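Local coordinates for protein acyl-CoA dehydrogenase (Geobacillus kaustophilus, PDB 2PG0) that binds FAD and probably uses it to introduce an alpha-beta double bond into carrier-linked acyl chains, at residues A[34-37]-A[41-44]; A[79-84]-A[89-94]; A[62-67]-A[110-115]. All coordinates share one frame; numbering follows the deposited sequence.

Interaction 1. Residues A[34-37]-A[41-44]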
loop_
_atom_site.group_PDB
_atom_site.type_symbol
_atom_site.label_atom_id
_atom_site.label_comp_id
_atom_site.label_asym_id
_atom_site.label_seq_id
_atom_site.Cartn_x
_atom_site.Cartn_y
_atom_site.Cartn_z
ATOM N N ASN A 34 1.102 16.627 -30.419
ATOM C CA ASN A 34 2.040 15.551 -30.770
ATOM C C ASN A 34 3.236 16.043 -31.592
ATOM O O ASN A 34 4.365 15.580 -31.395
ATOM C CB ASN A 34 1.314 14.403 -31.491
ATOM C CG ASN A 34 0.331 13.656 -30.583
ATOM O OD1 ASN A 34 0.193 13.963 -29.399
ATOM N ND2 ASN A 34 -0.357 12.666 -31.147
ATOM N N ASP A 35 2.983 16.993 -32.495
ATOM C CA ASP A 35 4.045 17.638 -33.278
ATOM C C ASP A 35 4.999 18.447 -32.398
ATOM O O ASP A 35 6.213 18.456 -32.621
ATOM C CB ASP A 35 3.444 18.552 -34.346
ATOM C CG ASP A 35 2.923 17.790 -35.542
ATOM O OD1 ASP A 35 3.209 16.576 -35.653
ATOM O OD2 ASP A 35 2.234 18.415 -36.388
ATOM N N TRP A 36 4.440 19.126 -31.404
ATOM C CA TRP A 36 5.242 19.910 -30.478
ATOM C C TRP A 36 6.200 19.008 -29.702
ATOM O O TRP A 36 7.361 19.354 -29.490
ATOM C CB TRP A 36 4.350 20.645 -29.494
ATOM C CG TRP A 36 3.455 21.683 -30.080
ATOM C CD1 TRP A 36 3.526 22.245 -31.329
ATOM C CD2 TRP A 36 2.364 22.317 -29.413
ATOM N NE1 TRP A 36 2.523 23.182 -31.481
ATOM C CE2 TRP A 36 1.803 23.252 -30.316
ATOM C CE3 TRP A 36 1.803 22.186 -28.134
ATOM C CZ2 TRP A 36 0.707 24.050 -29.978
ATOM C CZ3 TRP A 36 0.714 22.981 -27.801
ATOM C CH2 TRP A 36 0.179 23.900 -28.721
ATOM N N GLU A 37 5.701 17.849 -29.282
ATOM C CA GLU A 37 6.532 16.884 -28.571
ATOM C C GLU A 37 7.687 16.391 -29.430
ATOM O O GLU A 37 8.817 16.269 -28.950
ATOM C CB GLU A 37 5.691 15.717 -28.083
ATOM C CG GLU A 37 4.746 16.108 -26.985
ATOM C CD GLU A 37 4.259 14.906 -26.249
ATOM O OE1 GLU A 37 3.551 14.084 -26.874
ATOM O OE2 GLU A 37 4.609 14.775 -25.053
ATOM N N ILE A 41 9.617 21.481 -28.375
ATOM C CA ILE A 41 9.299 22.843 -27.975
ATOM C C ILE A 41 7.944 23.260 -28.563
ATOM O O ILE A 41 7.553 22.788 -29.636
ATOM C CB ILE A 41 10.443 23.837 -28.384
ATOM C CG1 ILE A 41 10.318 25.188 -27.659
ATOM C CG2 ILE A 41 10.545 23.966 -29.914
ATOM C CD1 ILE A 41 11.604 26.045 -27.718
ATOM N N ILE A 42 7.229 24.106 -27.827
ATOM C CA ILE A 42 5.972 24.702 -28.280
ATOM C C ILE A 42 6.308 26.047 -28.946
ATOM O O ILE A 42 6.990 26.878 -28.349
ATOM C CB ILE A 42 4.977 24.902 -27.095
ATOM C CG1 ILE A 42 4.632 23.551 -26.447
ATOM C CG2 ILE A 42 3.699 25.645 -27.560
ATOM C CD1 ILE A 42 3.849 23.662 -25.135
ATOM N N PRO A 43 5.824 26.272 -30.182
ATOM C CA PRO A 43 6.252 27.474 -30.905
ATOM C C PRO A 43 5.836 28.772 -30.207
ATOM O O PRO A 43 4.765 28.836 -29.582
ATOM C CB PRO A 43 5.560 27.337 -32.271
ATOM C CG PRO A 43 4.418 26.402 -32.045
ATOM C CD PRO A 43 4.855 25.471 -30.952
ATOM N N ARG A 44 6.700 29.783 -30.308
ATOM C CA ARG A 44 6.426 31.144 -29.841
ATOM C C ARG A 44 5.087 31.677 -30.331
ATOM O O ARG A 44 4.423 32.436 -29.628
ATOM C CB ARG A 44 7.510 32.110 -30.334
ATOM C CG ARG A 44 8.779 32.175 -29.514
ATOM C CD ARG A 44 8.494 32.500 -28.052
ATOM N NE ARG A 44 8.443 33.931 -27.737
ATOM C CZ ARG A 44 9.401 34.588 -27.080
ATOM N NH1 ARG A 44 10.504 33.960 -26.681
ATOM N NH2 ARG A 44 9.254 35.877 -26.815
#

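Interaction 2. Residues A[79-84]-A[89-94]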
loop_
_atom_site.group_PDB
_atom_site.type_symbol
_atom_site.label_atom_id
_atom_site.label_comp_id
_atom_site.label_asym_id
_atom_site.label_seq_id
_atom_site.Cartn_x
_atom_site.Cartn_y
_atom_site.Cartn_z
ATOM N N GLU A 79 -6.188 24.067 -15.719
ATOM C CA GLU A 79 -6.908 22.792 -15.859
ATOM C C GLU A 79 -7.079 22.444 -17.334
ATOM O O GLU A 79 -6.767 21.326 -17.765
ATOM C CB GLU A 79 -8.273 22.848 -15.186
ATOM C CG GLU A 79 -8.226 22.704 -13.679
ATOM C CD GLU A 79 -9.599 22.740 -13.036
ATOM O OE1 GLU A 79 -10.621 22.938 -13.747
ATOM O OE2 GLU A 79 -9.651 22.584 -11.798
ATOM N N GLU A 80 -7.561 23.412 -18.112
ATOM C CA GLU A 80 -7.792 23.178 -19.536
ATOM C C GLU A 80 -6.505 22.883 -20.315
ATOM O O GLU A 80 -6.502 22.062 -21.230
ATOM C CB GLU A 80 -8.591 24.331 -20.165
ATOM C CG GLU A 80 -10.052 24.410 -19.674
ATOM C CD GLU A 80 -10.826 23.102 -19.821
ATOM O OE1 GLU A 80 -10.785 22.498 -20.908
ATOM O OE2 GLU A 80 -11.497 22.691 -18.851
ATOM N N LEU A 81 -5.412 23.533 -19.937
ATOM C CA LEU A 81 -4.120 23.262 -20.569
ATOM C C LEU A 81 -3.608 21.852 -20.233
ATOM O O LEU A 81 -3.042 21.175 -21.093
ATOM C CB LEU A 81 -3.091 24.324 -20.179
ATOM C CG LEU A 81 -3.237 25.694 -20.849
ATOM C CD1 LEU A 81 -2.280 26.678 -20.214
ATOM C CD2 LEU A 81 -3.009 25.626 -22.365
ATOM N N GLU A 82 -3.799 21.419 -18.989
ATOM C CA GLU A 82 -3.411 20.060 -18.595
ATOM C C GLU A 82 -4.237 19.015 -19.339
ATOM O O GLU A 82 -3.726 17.954 -19.702
ATOM C CB GLU A 82 -3.502 19.860 -17.078
ATOM C CG GLU A 82 -2.938 18.509 -16.570
ATOM C CD GLU A 82 -1.428 18.343 -16.815
ATOM O OE1 GLU A 82 -0.683 19.349 -16.818
ATOM O OE2 GLU A 82 -0.977 17.192 -16.988
ATOM N N LYS A 83 -5.506 19.327 -19.589
ATOM C CA LYS A 83 -6.350 18.446 -20.388
ATOM C C LYS A 83 -5.752 18.193 -21.770
ATOM O O LYS A 83 -5.930 17.115 -22.337
ATOM C CB LYS A 83 -7.776 18.992 -20.479
ATOM C CG LYS A 83 -8.542 18.829 -19.166
ATOM C CD LYS A 83 -9.930 19.429 -19.234
ATOM C CE LYS A 83 -10.541 19.546 -17.848
ATOM N NZ LYS A 83 -11.942 20.078 -17.931
ATOM N N VAL A 84 -5.037 19.186 -22.300
ATOM C CA VAL A 84 -4.248 18.988 -23.517
ATOM C C VAL A 84 -3.005 18.151 -23.177
ATOM O O VAL A 84 -2.841 17.041 -23.683
ATOM C CB VAL A 84 -3.848 20.322 -24.198
ATOM C CG1 VAL A 84 -3.095 20.059 -25.516
ATOM C CG2 VAL A 84 -5.089 21.210 -24.445
ATOM N N VAL A 89 2.707 23.243 -19.080
ATOM C CA VAL A 89 2.919 23.804 -17.732
ATOM C C VAL A 89 3.659 25.134 -17.715
ATOM O O VAL A 89 3.557 25.885 -16.744
ATOM C CB VAL A 89 3.666 22.829 -16.783
ATOM C CG1 VAL A 89 2.769 21.643 -16.427
ATOM C CG2 VAL A 89 5.027 22.401 -17.364
ATOM N N GLY A 90 4.412 25.409 -18.780
ATOM C CA GLY A 90 5.154 26.668 -18.911
ATOM C C GLY A 90 4.257 27.889 -18.934
ATOM O O GLY A 90 4.674 28.977 -18.525
ATOM N N ILE A 91 3.020 27.711 -19.397
ATOM C CA ILE A 91 2.046 28.810 -19.396
ATOM C C ILE A 91 1.592 29.156 -17.979
ATOM O O ILE A 91 1.633 30.326 -17.587
ATOM C CB ILE A 91 0.849 28.531 -20.324
ATOM C CG1 ILE A 91 1.330 28.533 -21.774
ATOM C CG2 ILE A 91 -0.254 29.586 -20.111
ATOM C CD1 ILE A 91 0.435 27.813 -22.728
ATOM N N GLY A 92 1.169 28.139 -17.220
ATOM C CA GLY A 92 0.816 28.314 -15.809
ATOM C C GLY A 92 1.975 28.873 -15.002
ATOM O O GLY A 92 1.777 29.676 -14.095
ATOM N N LEU A 93 3.191 28.450 -15.342
ATOM C CA LEU A 93 4.396 28.984 -14.701
ATOM C C LEU A 93 4.537 30.497 -14.957
ATOM O O LEU A 93 4.699 31.287 -14.018
ATOM C CB LEU A 93 5.644 28.213 -15.160
ATOM C CG LEU A 93 6.979 28.838 -14.734
ATOM C CD1 LEU A 93 7.426 28.296 -13.403
ATOM C CD2 LEU A 93 8.044 28.613 -15.785
ATOM N N HIS A 94 4.444 30.888 -16.225
ATOM C CA HIS A 94 4.463 32.305 -16.621
ATOM C C HIS A 94 3.342 33.088 -15.932
ATOM O O HIS A 94 3.606 34.087 -15.266
ATOM C CB HIS A 94 4.381 32.420 -18.159
ATOM C CG HIS A 94 4.223 33.820 -18.678
ATOM N ND1 HIS A 94 5.291 34.674 -18.863
ATOM C CD2 HIS A 94 3.127 34.497 -19.097
ATOM C CE1 HIS A 94 4.857 35.826 -19.345
ATOM N NE2 HIS A 94 3.548 35.743 -19.503
#

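Interaction 3. Residues A[62-67]-A[110-115]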
loop_
_atom_site.group_PDB
_atom_site.type_symbol
_atom_site.label_atom_id
_atom_site.label_comp_id
_atom_site.label_asym_id
_atom_site.label_seq_id
_atom_site.Cartn_x
_atom_site.Cartn_y
_atom_site.Cartn_z
ATOM N N GLU A 62 -5.723 46.326 -15.561
ATOM C CA GLU A 62 -6.085 46.855 -16.881
ATOM C C GLU A 62 -5.099 47.896 -17.419
ATOM O O GLU A 62 -4.913 48.007 -18.635
ATOM C CB GLU A 62 -7.523 47.408 -16.883
ATOM C CG GLU A 62 -7.803 48.500 -15.843
ATOM C CD GLU A 62 -9.266 48.957 -15.818
ATOM O OE1 GLU A 62 -10.040 48.597 -16.734
ATOM O OE2 GLU A 62 -9.640 49.682 -14.871
ATOM N N LYS A 63 -4.449 48.632 -16.518
ATOM C CA LYS A 63 -3.510 49.681 -16.918
ATOM C C LYS A 63 -2.227 49.157 -17.577
ATOM O O LYS A 63 -1.527 49.912 -18.252
ATOM C CB LYS A 63 -3.201 50.628 -15.756
ATOM C CG LYS A 63 -2.211 50.118 -14.733
ATOM C CD LYS A 63 -2.051 51.143 -13.621
ATOM C CE LYS A 63 -1.001 50.721 -12.618
ATOM N NZ LYS A 63 -0.983 51.637 -11.441
ATOM N N TYR A 64 -1.932 47.868 -17.390
ATOM C CA TYR A 64 -0.829 47.215 -18.101
ATOM C C TYR A 64 -1.335 46.350 -19.254
ATOM O O TYR A 64 -0.544 45.717 -19.960
ATOM C CB TYR A 64 0.011 46.357 -17.152
ATOM C CG TYR A 64 0.515 47.072 -15.923
ATOM C CD1 TYR A 64 1.524 48.035 -16.010
ATOM C CD2 TYR A 64 -0.002 46.770 -14.666
ATOM C CE1 TYR A 64 1.991 48.687 -14.870
ATOM C CE2 TYR A 64 0.458 47.415 -13.530
ATOM C CZ TYR A 64 1.452 48.366 -13.637
ATOM O OH TYR A 64 1.902 48.995 -12.504
ATOM N N GLY A 65 -2.652 46.322 -19.439
ATOM C CA GLY A 65 -3.258 45.584 -20.545
ATOM C C GLY A 65 -3.949 44.303 -20.119
ATOM O O GLY A 65 -4.468 43.565 -20.956
ATOM N N GLY A 66 -3.962 44.045 -18.814
ATOM C CA GLY A 66 -4.593 42.853 -18.271
ATOM C C GLY A 66 -6.096 42.970 -18.115
ATOM O O GLY A 66 -6.720 43.924 -18.613
ATOM N N LEU A 67 -6.684 42.006 -17.412
ATOM C CA LEU A 67 -8.139 41.935 -17.289
ATOM C C LEU A 67 -8.655 42.005 -15.852
ATOM O O LEU A 67 -9.858 41.873 -15.623
ATOM C CB LEU A 67 -8.674 40.680 -17.996
ATOM C CG LEU A 67 -8.416 40.608 -19.508
ATOM C CD1 LEU A 67 -8.725 39.222 -20.062
ATOM C CD2 LEU A 67 -9.210 41.694 -20.245
ATOM N N GLN A 110 9.559 49.044 -12.977
ATOM C CA GLN A 110 9.743 47.645 -13.390
ATOM C C GLN A 110 8.451 47.025 -13.910
ATOM O O GLN A 110 8.458 46.331 -14.925
ATOM C CB GLN A 110 10.303 46.807 -12.238
ATOM C CG GLN A 110 11.799 47.002 -12.019
ATOM C CD GLN A 110 12.300 46.336 -10.751
ATOM O OE1 GLN A 110 11.542 46.123 -9.803
ATOM N NE2 GLN A 110 13.591 46.015 -10.725
ATOM N N LYS A 111 7.350 47.288 -13.213
ATOM C CA LYS A 111 6.037 46.783 -13.612
ATOM C C LYS A 111 5.629 47.356 -14.969
ATOM O O LYS A 111 5.177 46.626 -15.854
ATOM C CB LYS A 111 4.991 47.089 -12.536
ATOM C CG LYS A 111 5.231 46.339 -11.225
ATOM C CD LYS A 111 4.099 46.505 -10.223
ATOM C CE LYS A 111 4.149 47.865 -9.520
ATOM N NZ LYS A 111 3.296 47.906 -8.288
ATOM N N GLN A 112 5.831 48.664 -15.137
ATOM C CA GLN A 112 5.530 49.343 -16.393
ATOM C C GLN A 112 6.368 48.784 -17.545
ATOM O O GLN A 112 5.862 48.593 -18.646
ATOM C CB GLN A 112 5.750 50.857 -16.245
ATOM C CG GLN A 112 5.278 51.685 -17.432
ATOM C CD GLN A 112 3.806 51.475 -17.745
ATOM O OE1 GLN A 112 2.941 51.682 -16.894
ATOM N NE2 GLN A 112 3.517 51.065 -18.972
ATOM N N LYS A 113 7.641 48.507 -17.270
ATOM C CA LYS A 113 8.563 47.987 -18.276
ATOM C C LYS A 113 8.260 46.548 -18.696
ATOM O O LYS A 113 8.430 46.197 -19.865
ATOM C CB LYS A 113 10.011 48.085 -17.778
ATOM C CG LYS A 113 11.047 47.752 -18.842
ATOM C CD LYS A 113 12.395 48.377 -18.536
ATOM C CE LYS A 113 13.321 47.402 -17.854
ATOM N NZ LYS A 113 14.741 47.776 -18.121
ATOM N N TRP A 114 7.815 45.721 -17.749
ATOM C CA TRP A 114 7.725 44.275 -17.996
ATOM C C TRP A 114 6.321 43.689 -18.139
ATOM O O TRP A 114 6.087 42.856 -19.023
ATOM C CB TRP A 114 8.533 43.496 -16.947
ATOM C CG TRP A 114 10.017 43.706 -17.058
ATOM C CD1 TRP A 114 10.747 43.829 -18.206
ATOM C CD2 TRP A 114 10.953 43.791 -15.976
ATOM N NE1 TRP A 114 12.076 44.000 -17.905
ATOM C CE2 TRP A 114 12.231 43.981 -16.544
ATOM C CE3 TRP A 114 10.834 43.731 -14.580
ATOM C CZ2 TRP A 114 13.393 44.110 -15.764
ATOM C CZ3 TRP A 114 11.987 43.857 -13.803
ATOM C CH2 TRP A 114 13.248 44.048 -14.402
ATOM N N LEU A 115 5.396 44.109 -17.285
ATOM C CA LEU A 115 4.060 43.499 -17.259
ATOM C C LEU A 115 3.250 43.550 -18.565
ATOM O O LEU A 115 2.655 42.544 -18.944
ATOM C CB LEU A 115 3.232 43.985 -16.068
ATOM C CG LEU A 115 3.719 43.536 -14.686
ATOM C CD1 LEU A 115 2.788 44.079 -13.626
ATOM C CD2 LEU A 115 3.832 42.006 -14.584
#

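Interaction 1. Residues A[34-37]-A[41-44]
Trp36 and Ile42 face each other across the bend that ends helix 33-39, their CA atoms 5.3 Å apart, and the backbone is joined there by one weak hydrogen bond from Ile41 N to Trp36 O, 3.3 Å long and bent to 134° at the hydrogen. This bond reaches back five residues and spans the exit of the helix. From there the chain runs extended through Ile41, Ile42 and Pro43.

The indole of Trp36 stands with CG anti to its carbonyl carbon (chi1 -65°), which swings it toward the returning chain, and two aliphatic groups settle on the same face of it. Over the six-membered ring lies Ile42 CG2, 3.8 Å from the centroid and only 4° from the ring normal, a nearly vertical CH-pi contact. Ile42 CG1, on the other branch, lies above the rim of that ring, 3.6 Å from Trp36 CE3.

This is a helix-loop-helix connection in the N-terminal, helical part of the acyl-CoA dehydrogenase fold, where the short linker to helix 44-52 folds back on the helix it has just left.

Pro43 covers the other half of the indole. Its CD sits 3.6 Å from the centroid of the five-membered ring in a second, more tilted CH-pi contact, and approaches Trp36 NE1 to 3.3 Å. The proline ring and the indole cross at about a right angle, so the proline leans on the face with its CD corner rather than stacking flat. Phe46, from helix 44-52, meets the Trp36 ring edge-to-face, while Ile42 O accepts a hydrogen bond from His166 NE2 and Arg44 forms a salt bridge with Asp168.

Interaction 2. Residues A[79-84]-A[89-94]
Leu81 and Ile91 make the apolar part of this contact, between two helices consecutive in the chain. The Leu81 methyl CD1 lies against the branch point of Ile91, 3.5 Å from Ile91 CG2 and 3.6 Å from Ile91 CB, while its second methyl, CD2, comes to 4.1 Å from Ile91 CD1. The two side chains cross at about a right angle, so the fork of the leucine meets the flank of the isoleucine. With CG1 beside the backbone N (chi1 -68°), Ile91 offers CG2 and, from its longer branch, CD1 to the leucine methyls.

The second meeting is looser and mixed in character. Glu82 folds back at chi2 (64°), bringing OE1 to 4.2 Å from Val89 CG1 with the two side chains side by side. Its other carboxylate oxygen, OE2, is hydrogen-bonded to Ser86 OG, which ties the carboxylate of this buried residue to the linker.

No hydrogen bond joins the two segments. Within 79-84, Lys83 NZ forms a salt bridge with Glu80 OE2 at 2.8 Å, on the syn side and 28° out of the carboxylate plane. Arg18 shares that oxygen and Arg22 takes Glu80 OE1, so the negative charge of this buried residue is probably well compensated.

Two successive helices of the N-terminal alpha-helical domain of the acyl-CoA dehydrogenase fold thus pack by their apolar side chains, with Phe21 and Leu25 of helix 12-28 on Leu81, Phe46, Trp47 and Met50 of helix 44-52 on Ile91, and Ala259 of helix 237-273 against Glu82.

Interaction 3. Residues A[62-67]-A[110-115]
The carbonyl oxygen of Lys111, 3.9 Å from Tyr64 CD1, is gripped from within its own helix, by Leu115 N at 2.9 Å and more weakly by Trp114 N. Across the contact itself no hydrogen bond forms, and the Tyr64 ring lies between Leu115 CD1 on one face and Lys63 CG on the other. Leu115 CD1 stands 4.2 Å from the centroid of the Tyr64 ring, 20° from the normal, in a CH-pi contact shifted toward the rim; Lys63 CG sits over the centre. A chi1 of -53° sets the tyrosine ring beside the backbone N and turns it to helix 108-120.

Lys111 passes obliquely by the phenol end, its CB 3.6 Å from Tyr64 OH. Its chain bends at chi3, and the ammonium group leads away to a salt bridge with Glu108. Gln112, bent at chi2, brings OE1 to 3.7 Å from Tyr64 CE1, oblique to the ring, the amide plane 41° from that of the ring.

This joins the loop before helix 71-84 to helix 108-120 in the N-terminal helical domain. Replacing Tyr64 by an alanine would probably leave Leu115 CD1 without its aromatic face and open a gap beside Lys111 CB. With carbon contacts prevailing and no polar bond across, the attachment probably depends on the fit of the ring against Leu115 and Lys111 more than on directional bonding.

In the fold
All three contacts lie in the N-terminal helical domain and do not touch one another; interaction 1 precedes the other two along the chain. Interaction 1 closes the turn into helix 44-52, whose Phe46 touches both Trp36 of interaction 1 and Ile91 of interaction 2; the centres of these two contacts are 14 Å apart. Interaction 2 is nested within the chain loop closed by interaction 3, their centres about 22 Å apart, and helix 89-105 leads on to helix 108-120. Interaction 2 lies nearer the cofactor than interaction 1: the side chain of Val89 is about 7 Å from bound FAD, that of Ile42 about 13 Å. Interaction 3 lies away from the cofactor-binding residues.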